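PDB 4AZ1: tyrosine specific protein phosphatase from Trypanosoma cruzi, which probably removes phosphate groups from phosphotyrosine residues of proteins. Local coordinates for residues Arg132-Glu137 and Lys159-Glu164; Ser140-Val145 and Gly150-Glu155; Ala239-Thr244 and Tyr257-Ala262. All coordinates share one frame; numbering follows the deposited sequence.

Contact 1. Residues Arg132-Glu137 and Lys159-Glu164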
loop_
_atom_site.group_PDB
_atom_site.type_symbol
_atom_site.label_atom_id
_atom_site.label_comp_id
_atom_site.label_asym_id
_atom_site.label_seq_id
_atom_site.Cartn_x
_atom_site.Cartn_y
_atom_site.Cartn_z
ATOM N N ARG A 132 4.992 5.714 -6.148
ATOM C CA ARG A 132 5.338 4.570 -6.992
ATOM C C ARG A 132 4.619 3.273 -6.597
ATOM O O ARG A 132 4.585 2.882 -5.414
ATOM C CB ARG A 132 6.854 4.340 -6.979
ATOM C CG ARG A 132 7.299 3.193 -7.890
ATOM C CD ARG A 132 8.821 3.155 -8.014
ATOM N NE ARG A 132 9.444 3.177 -6.698
ATOM C CZ ARG A 132 9.583 2.101 -5.921
ATOM N NH1 ARG A 132 9.149 0.912 -6.334
ATOM N NH2 ARG A 132 10.163 2.209 -4.730
ATOM N N TYR A 133 4.046 2.600 -7.588
ATOM C CA TYR A 133 3.443 1.296 -7.342
ATOM C C TYR A 133 3.987 0.213 -8.278
ATOM O O TYR A 133 3.439 -0.889 -8.347
ATOM C CB TYR A 133 1.917 1.392 -7.415
ATOM C CG TYR A 133 1.415 2.073 -8.672
ATOM C CD1 TYR A 133 1.225 1.356 -9.842
ATOM C CD2 TYR A 133 1.109 3.429 -8.675
ATOM C CE1 TYR A 133 0.749 1.965 -10.997
ATOM C CE2 TYR A 133 0.631 4.059 -9.837
ATOM C CZ TYR A 133 0.459 3.317 -10.986
ATOM O OH TYR A 133 -0.013 3.916 -12.132
ATOM N N TRP A 134 5.075 0.527 -8.981
ATOM C CA TRP A 134 5.703 -0.423 -9.906
ATOM C C TRP A 134 7.132 -0.700 -9.463
ATOM O O TRP A 134 7.728 0.131 -8.784
ATOM C CB TRP A 134 5.706 0.144 -11.333
ATOM C CG TRP A 134 6.401 1.467 -11.421
ATOM C CD1 TRP A 134 7.738 1.684 -11.606
ATOM C CD2 TRP A 134 5.792 2.756 -11.311
ATOM N NE1 TRP A 134 7.996 3.035 -11.618
ATOM C CE2 TRP A 134 6.821 3.712 -11.440
ATOM C CE3 TRP A 134 4.474 3.191 -11.121
ATOM C CZ2 TRP A 134 6.566 5.092 -11.392
ATOM C CZ3 TRP A 134 4.224 4.561 -11.067
ATOM C CH2 TRP A 134 5.262 5.493 -11.205
ATOM N N PRO A 135 7.686 -1.870 -9.846
ATOM C CA PRO A 135 9.076 -2.157 -9.464
ATOM C C PRO A 135 10.022 -1.233 -10.211
ATOM O O PRO A 135 9.776 -0.923 -11.383
ATOM C CB PRO A 135 9.307 -3.607 -9.945
ATOM C CG PRO A 135 7.930 -4.134 -10.377
ATOM C CD PRO A 135 7.101 -2.928 -10.698
ATOM N N GLU A 136 11.089 -0.802 -9.547
ATOM C CA GLU A 136 12.084 0.028 -10.199
ATOM C C GLU A 136 12.969 -0.842 -11.078
ATOM O O GLU A 136 13.363 -1.954 -10.662
ATOM C CB GLU A 136 12.956 0.737 -9.159
ATOM C CG GLU A 136 12.317 1.937 -8.475
ATOM C CD GLU A 136 13.297 2.650 -7.554
ATOM O OE1 GLU A 136 13.906 1.976 -6.690
ATOM O OE2 GLU A 136 13.468 3.880 -7.706
ATOM N N GLU A 137 13.287 -0.332 -12.273
ATOM C CA GLU A 137 14.252 -0.966 -13.181
ATOM C C GLU A 137 15.491 -1.510 -12.475
ATOM O O GLU A 137 15.922 -2.639 -12.729
ATOM C CB GLU A 137 14.713 0.043 -14.233
ATOM C CG GLU A 137 13.750 0.256 -15.377
ATOM C CD GLU A 137 14.275 -0.294 -16.690
ATOM O OE1 GLU A 137 14.728 -1.460 -16.714
ATOM O OE2 GLU A 137 14.233 0.447 -17.698
ATOM N N LYS A 159 9.235 -9.110 -21.653
ATOM C CA LYS A 159 8.906 -7.833 -22.262
ATOM C C LYS A 159 9.413 -6.686 -21.388
ATOM O O LYS A 159 8.777 -6.336 -20.396
ATOM C CB LYS A 159 7.391 -7.740 -22.452
ATOM C CG LYS A 159 6.945 -6.884 -23.616
ATOM C CD LYS A 159 5.456 -7.069 -23.870
ATOM C CE LYS A 159 4.977 -6.172 -24.998
ATOM N NZ LYS A 159 3.501 -6.247 -25.164
ATOM N N ALA A 160 10.547 -6.096 -21.767
ATOM C CA ALA A 160 11.190 -5.040 -20.973
ATOM C C ALA A 160 10.467 -3.682 -21.003
ATOM O O ALA A 160 9.682 -3.396 -21.920
ATOM C CB ALA A 160 12.639 -4.871 -21.401
ATOM N N TYR A 161 10.746 -2.850 -19.999
ATOM C CA TYR A 161 10.202 -1.492 -19.946
ATOM C C TYR A 161 10.641 -0.741 -21.197
ATOM O O TYR A 161 11.784 -0.885 -21.624
ATOM C CB TYR A 161 10.765 -0.731 -18.748
ATOM C CG TYR A 161 10.174 -1.050 -17.389
ATOM C CD1 TYR A 161 9.220 -2.048 -17.219
ATOM C CD2 TYR A 161 10.592 -0.340 -16.264
ATOM C CE1 TYR A 161 8.691 -2.328 -15.955
ATOM C CE2 TYR A 161 10.076 -0.608 -15.000
ATOM C CZ TYR A 161 9.129 -1.606 -14.850
ATOM O OH TYR A 161 8.618 -1.870 -13.595
ATOM N N GLU A 162 9.753 0.062 -21.780
ATOM C CA GLU A 162 10.123 0.861 -22.956
ATOM C C GLU A 162 10.123 2.349 -22.617
ATOM O O GLU A 162 9.183 2.849 -22.003
ATOM C CB GLU A 162 9.171 0.583 -24.123
ATOM C CG GLU A 162 9.134 -0.885 -24.549
ATOM C CD GLU A 162 8.067 -1.163 -25.596
ATOM O OE1 GLU A 162 7.386 -0.202 -26.017
ATOM O OE2 GLU A 162 7.907 -2.339 -25.996
ATOM N N VAL A 163 11.185 3.052 -22.999
ATOM C CA VAL A 163 11.262 4.481 -22.733
ATOM C C VAL A 163 11.311 5.224 -24.054
ATOM O O VAL A 163 12.183 4.963 -24.885
ATOM C CB VAL A 163 12.502 4.851 -21.909
ATOM C CG1 VAL A 163 12.414 6.311 -21.473
ATOM C CG2 VAL A 163 12.620 3.944 -20.687
ATOM N N GLU A 164 10.360 6.134 -24.251
ATOM C CA GLU A 164 10.303 6.929 -25.477
ATOM C C GLU A 164 10.672 8.367 -25.107
ATOM O O GLU A 164 9.844 9.099 -24.551
ATOM C CB GLU A 164 8.891 6.884 -26.083
ATOM C CG GLU A 164 8.274 5.494 -26.180
ATOM C CD GLU A 164 8.969 4.608 -27.203
ATOM O OE1 GLU A 164 9.631 5.154 -28.115
ATOM O OE2 GLU A 164 8.850 3.365 -27.093
#
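Glu137 and Tyr161 come nearest in backbone, their CA atoms still 7.9 Å apart, so no backbone pairing joins the loop 132-137 to 159-164 and one long side chain bridges the gap. That side chain is Tyr161, whose CG stands beside its own backbone N and opposite the carbonyl carbon (chi1 -78°), sending the phenol toward the loop. Its OH donates to Pro135 O at 2.7 Å, a short bond that lies in the plane of the ring and meets the C=O at 141°. The same OH also rests against the pyrrolidine, 3.4 Å from Pro135 CD. Proline suits the site because its rigid ring gives the phenol a firm apolar surface; the acceptor is the ordinary backbone carbonyl. Residues 133-135 match the Tyr-Trp-Pro end of the KCxxYWP motif of classical tyrosine phosphatases, of which this chain lacks the cysteine. Here the indole turns its edge to a face of the Tyr133 ring, with Trp134 CE3 3.8 Å above that ring's centre, Arg132 CG lies over one face of the indole, and Arg172 adds a cation-pi contact. The Arg132 guanidinium turns back to give Trp134 O an N-H from NH1 at 2.9 Å, and Tyr133 OH bonds to His225. On the solvent side Glu137 runs past the tyrosine in the reverse direction, its CG 3.3 Å from Tyr161 CD2, though its poor order makes this doubtful.

Contact 2. Residues Ser140-Val145 and Gly150-Glu155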
loop_
_atom_site.group_PDB
_atom_site.type_symbol
_atom_site.label_atom_id
_atom_site.label_comp_id
_atom_site.label_asym_id
_atom_site.label_seq_id
_atom_site.Cartn_x
_atom_site.Cartn_y
_atom_site.Cartn_z
ATOM N N SER A 140 15.113 -5.907 -8.100
ATOM C CA SER A 140 15.050 -7.357 -8.318
ATOM C C SER A 140 14.023 -7.723 -9.394
ATOM O O SER A 140 13.998 -8.860 -9.866
ATOM C CB SER A 140 14.696 -8.090 -7.013
ATOM O OG SER A 140 13.312 -7.948 -6.699
ATOM N N GLY A 141 13.176 -6.763 -9.765
ATOM C CA GLY A 141 12.131 -7.003 -10.746
ATOM C C GLY A 141 10.749 -7.277 -10.167
ATOM O O GLY A 141 9.775 -7.374 -10.921
ATOM N N SER A 142 10.660 -7.402 -8.840
ATOM C CA SER A 142 9.387 -7.659 -8.149
ATOM C C SER A 142 9.298 -6.846 -6.865
ATOM O O SER A 142 10.266 -6.769 -6.116
ATOM C CB SER A 142 9.276 -9.138 -7.743
ATOM O OG SER A 142 9.095 -9.988 -8.854
ATOM N N ILE A 143 8.134 -6.259 -6.600
ATOM C CA ILE A 143 7.840 -5.735 -5.267
ATOM C C ILE A 143 6.497 -6.301 -4.782
ATOM O O ILE A 143 5.704 -6.810 -5.584
ATOM C CB ILE A 143 7.802 -4.203 -5.257
ATOM C CG1 ILE A 143 6.755 -3.701 -6.247
ATOM C CG2 ILE A 143 9.171 -3.630 -5.591
ATOM C CD1 ILE A 143 6.704 -2.176 -6.364
ATOM N N ALA A 144 6.236 -6.209 -3.482
ATOM C CA ALA A 144 4.992 -6.757 -2.929
ATOM C C ALA A 144 4.273 -5.774 -1.993
ATOM O O ALA A 144 4.898 -4.865 -1.421
ATOM C CB ALA A 144 5.267 -8.084 -2.219
ATOM N N VAL A 145 2.954 -5.933 -1.874
ATOM C CA VAL A 145 2.198 -5.252 -0.830
ATOM C C VAL A 145 1.746 -6.306 0.164
ATOM O O VAL A 145 1.542 -7.476 -0.190
ATOM C CB VAL A 145 1.002 -4.432 -1.366
ATOM C CG1 VAL A 145 1.486 -3.205 -2.143
ATOM C CG2 VAL A 145 0.069 -5.305 -2.226
ATOM N N GLY A 150 -2.154 -9.709 0.403
ATOM C CA GLY A 150 -0.906 -9.748 -0.335
ATOM C C GLY A 150 -0.989 -9.857 -1.845
ATOM O O GLY A 150 -1.644 -10.747 -2.390
ATOM N N LEU A 151 -0.307 -8.946 -2.528
ATOM C CA LEU A 151 -0.124 -9.053 -3.972
ATOM C C LEU A 151 1.342 -8.822 -4.288
ATOM O O LEU A 151 2.048 -8.103 -3.566
ATOM C CB LEU A 151 -0.973 -8.031 -4.732
ATOM C CG LEU A 151 -2.502 -8.145 -4.710
ATOM C CD1 LEU A 151 -3.137 -7.036 -3.874
ATOM C CD2 LEU A 151 -3.059 -8.118 -6.125
ATOM N N THR A 152 1.806 -9.443 -5.361
ATOM C CA THR A 152 3.140 -9.179 -5.858
ATOM C C THR A 152 2.965 -8.581 -7.242
ATOM O O THR A 152 2.092 -9.010 -8.003
ATOM C CB THR A 152 3.967 -10.467 -5.914
ATOM O OG1 THR A 152 4.159 -10.966 -4.582
ATOM C CG2 THR A 152 5.331 -10.230 -6.573
ATOM N N ILE A 153 3.756 -7.566 -7.562
ATOM C CA ILE A 153 3.759 -7.016 -8.915
ATOM C C ILE A 153 5.190 -7.081 -9.480
ATOM O O ILE A 153 6.166 -6.751 -8.785
ATOM C CB ILE A 153 3.114 -5.598 -8.951
ATOM C CG1 ILE A 153 3.153 -4.998 -10.361
ATOM C CG2 ILE A 153 3.762 -4.685 -7.957
ATOM C CD1 ILE A 153 2.400 -3.638 -10.449
ATOM N N SER A 154 5.319 -7.553 -10.719
ATOM C CA SER A 154 6.634 -7.870 -11.265
ATOM C C SER A 154 6.789 -7.317 -12.659
ATOM O O SER A 154 5.800 -7.087 -13.366
ATOM C CB SER A 154 6.847 -9.388 -11.342
ATOM O OG SER A 154 6.446 -10.033 -10.155
ATOM N N GLU A 155 8.038 -7.127 -13.070
ATOM C CA GLU A 155 8.327 -6.767 -14.444
ATOM C C GLU A 155 8.122 -8.014 -15.304
ATOM O O GLU A 155 8.550 -9.094 -14.925
ATOM C CB GLU A 155 9.761 -6.246 -14.573
ATOM C CG GLU A 155 10.124 -5.840 -16.001
ATOM C CD GLU A 155 11.367 -4.972 -16.089
ATOM O OE1 GLU A 155 12.059 -4.802 -15.050
ATOM O OE2 GLU A 155 11.643 -4.461 -17.206
#
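Ile143 and Ile153 form a hydrogen-bonded antiparallel pair, and their side chains run alongside each other in one direction on one face of the sheet. Ile143 CG1 meets Ile153 CG2 at 3.6 Å because CG1 sits between the backbone N and carbonyl carbon (chi1 58°), while in Ile153 CG2 takes that place. Branched chains suit such extended positions. Val145 continues this apolar face, its CG2 3.8 Å from Leu151 CB, and both residues press on helix 101-110. The other face carries small, mostly polar residues: Ser142 OG and Ser154 OG share a 3.0 Å hydrogen bond across a non-hydrogen-bonded pair, and the Ala144 methyl lies beside Thr152 OG1. A ladder of backbone bonds runs from Glu155 N to Gly141 O (2.8 Å) to a weak last rung, Leu151 N to Val145 O (3.3 Å). At the positive phi of Gly141 and Gly150 a side chain would crowd the preceding carbonyl oxygen, so glycine suits both. Strand 142-145 is one of the sheet's two edge strands, yet the backbone of Ala144 bonds to the second subunit, whose Tyr51 and Leu52 pack here. This is an antiparallel beta hairpin at the sheet's margin, its inner strand pairing onward with 169-177.

Contact 3. Residues Ala239-Thr244 and Tyr257-Ala262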
loop_
_atom_site.group_PDB
_atom_site.type_symbol
_atom_site.label_atom_id
_atom_site.label_comp_id
_atom_site.label_asym_id
_atom_site.label_seq_id
_atom_site.Cartn_x
_atom_site.Cartn_y
_atom_site.Cartn_z
ATOM N N ALA A 239 -10.505 14.276 -24.517
ATOM C CA ALA A 239 -9.925 14.270 -25.855
ATOM C C ALA A 239 -10.274 12.970 -26.573
ATOM O O ALA A 239 -10.604 12.986 -27.766
ATOM C CB ALA A 239 -8.405 14.467 -25.796
ATOM N N TYR A 240 -10.185 11.850 -25.856
ATOM C CA TYR A 240 -10.583 10.556 -26.418
ATOM C C TYR A 240 -12.019 10.638 -26.922
ATOM O O TYR A 240 -12.317 10.254 -28.059
ATOM C CB TYR A 240 -10.485 9.432 -25.384
ATOM C CG TYR A 240 -11.178 8.157 -25.846
ATOM C CD1 TYR A 240 -10.539 7.265 -26.706
ATOM C CD2 TYR A 240 -12.481 7.849 -25.436
ATOM C CE1 TYR A 240 -11.181 6.096 -27.157
ATOM C CE2 TYR A 240 -13.128 6.685 -25.880
ATOM C CZ TYR A 240 -12.466 5.814 -26.736
ATOM O OH TYR A 240 -13.096 4.666 -27.167
ATOM N N ALA A 241 -12.912 11.111 -26.056
ATOM C CA ALA A 241 -14.327 11.217 -26.413
ATOM C C ALA A 241 -14.510 12.134 -27.607
ATOM O O ALA A 241 -15.121 11.755 -28.605
ATOM C CB ALA A 241 -15.137 11.716 -25.238
ATOM N N ALA A 242 -13.970 13.345 -27.506
ATOM C CA ALA A 242 -14.114 14.304 -28.587
ATOM C C ALA A 242 -13.590 13.756 -29.911
ATOM O O ALA A 242 -14.219 13.953 -30.957
ATOM C CB ALA A 242 -13.438 15.639 -28.231
ATOM N N LEU A 243 -12.459 13.053 -29.874
ATOM C CA LEU A 243 -11.878 12.519 -31.106
ATOM C C LEU A 243 -12.679 11.353 -31.676
ATOM O O LEU A 243 -12.695 11.146 -32.888
ATOM C CB LEU A 243 -10.407 12.125 -30.918
ATOM C CG LEU A 243 -9.446 13.318 -30.864
ATOM C CD1 LEU A 243 -8.125 12.943 -30.210
ATOM C CD2 LEU A 243 -9.207 13.859 -32.264
ATOM N N THR A 244 -13.340 10.598 -30.804
ATOM C CA THR A 244 -14.212 9.515 -31.255
ATOM C C THR A 244 -15.403 10.107 -32.006
ATOM O O THR A 244 -15.810 9.585 -33.046
ATOM C CB THR A 244 -14.706 8.647 -30.083
ATOM O OG1 THR A 244 -13.585 8.075 -29.391
ATOM C CG2 THR A 244 -15.605 7.527 -30.596
ATOM N N TYR A 257 -17.778 21.002 -24.854
ATOM C CA TYR A 257 -18.576 21.373 -23.705
ATOM C C TYR A 257 -19.458 20.190 -23.261
ATOM O O TYR A 257 -19.479 19.841 -22.078
ATOM C CB TYR A 257 -19.428 22.615 -24.011
ATOM C CG TYR A 257 -20.108 23.156 -22.781
ATOM C CD1 TYR A 257 -19.429 23.991 -21.910
ATOM C CD2 TYR A 257 -21.425 22.817 -22.476
ATOM C CE1 TYR A 257 -20.036 24.481 -20.768
ATOM C CE2 TYR A 257 -22.044 23.310 -21.333
ATOM C CZ TYR A 257 -21.334 24.134 -20.483
ATOM O OH TYR A 257 -21.920 24.628 -19.345
ATOM N N ASP A 258 -20.165 19.562 -24.200
ATOM C CA ASP A 258 -21.072 18.463 -23.851
ATOM C C ASP A 258 -20.348 17.267 -23.209
ATOM O O ASP A 258 -20.806 16.704 -22.208
ATOM C CB ASP A 258 -21.850 18.011 -25.079
ATOM C CG ASP A 258 -22.839 19.065 -25.555
ATOM O OD1 ASP A 258 -23.314 19.861 -24.716
ATOM O OD2 ASP A 258 -23.143 19.094 -26.767
ATOM N N VAL A 259 -19.219 16.892 -23.797
ATOM C CA VAL A 259 -18.403 15.801 -23.291
ATOM C C VAL A 259 -17.906 16.082 -21.875
ATOM O O VAL A 259 -18.008 15.227 -20.992
ATOM C CB VAL A 259 -17.197 15.559 -24.212
ATOM C CG1 VAL A 259 -16.071 14.863 -23.466
ATOM C CG2 VAL A 259 -17.630 14.740 -25.420
ATOM N N VAL A 260 -17.380 17.280 -21.650
ATOM C CA VAL A 260 -16.884 17.612 -20.320
ATOM C C VAL A 260 -18.042 17.694 -19.329
ATOM O O VAL A 260 -17.923 17.241 -18.189
ATOM C CB VAL A 260 -16.018 18.887 -20.336
ATOM C CG1 VAL A 260 -15.611 19.300 -18.917
ATOM C CG2 VAL A 260 -14.772 18.626 -21.165
ATOM N N SER A 261 -19.179 18.217 -19.779
ATOM C CA SER A 261 -20.344 18.309 -18.912
ATOM C C SER A 261 -20.762 16.915 -18.436
ATOM O O SER A 261 -21.044 16.705 -17.251
ATOM C CB SER A 261 -21.492 19.003 -19.641
ATOM O OG SER A 261 -22.095 19.969 -18.809
ATOM N N ALA A 262 -20.772 15.956 -19.354
ATOM C CA ALA A 262 -21.156 14.582 -19.015
ATOM C C ALA A 262 -20.121 13.870 -18.134
ATOM O O ALA A 262 -20.477 13.032 -17.304
ATOM C CB ALA A 262 -21.436 13.778 -20.273
#
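Val259 turns its beta branch toward Ala241 with CG1 opposite the backbone N (chi1 157°) and CG2 opposite the carbonyl carbon, torsions that set both methyls against the neighbouring helix. They straddle a single methyl group: Ala241 CB is 3.7 Å from Val259 CG1 and 3.9 Å from Val259 CG2. Because alanine has nothing beyond CB, the two backbones come close, with CA atoms 6.9 Å apart at this pair. Val259 CG2 also comes loosely near the backbone N of Ala242, 4.4 Å away. The helices concerned are 232-247, which in this family follows the phosphate-binding loop, and 255-266. Leu84 and Leu86 pack on Ala241 beside the pair; the next residue, Val260, turns instead to Leu28 of helix 14-30 and Ile280 of helix 274-288. Away from the valine, a buried threonine of helix 232-247 is satisfied one turn back in its own helix. Thr244 OG1 donates to Tyr240 O at 2.9 Å, from above the carbonyl plane, while Thr244 N reaches the same oxygen from the opposite face; the hydroxyl also lies 3.6 Å over the centre of the Tyr240 ring. No hydrogen bond or charge joins the two segments, and their hold on each other therefore rests on dispersion and the exclusion of water, with closeness set by the small size of alanine.

In the fold
Contacts 1 and 2 lie together at one end of the molecule and share strand 151-164; their centres are about 12 Å apart, and Pro135 CG packs on Ile153 O between them. Contact 3 sits across the centre of the chain, its centre about 31 Å from that of contact 1 and about 36 Å from that of contact 2. It is buried between two helices, with loop residues over it, and its side-chain contact is apolar. Contact 1 is also mainly buried, but rests on one phenol-to-carbonyl bond with an exposed glutamate at its margin. Contact 2, partly buried at the sheet's edge, depends on regular backbone bonding. The second subunit touches contacts 1 and 2, whereas contact 3 is internal to the chain.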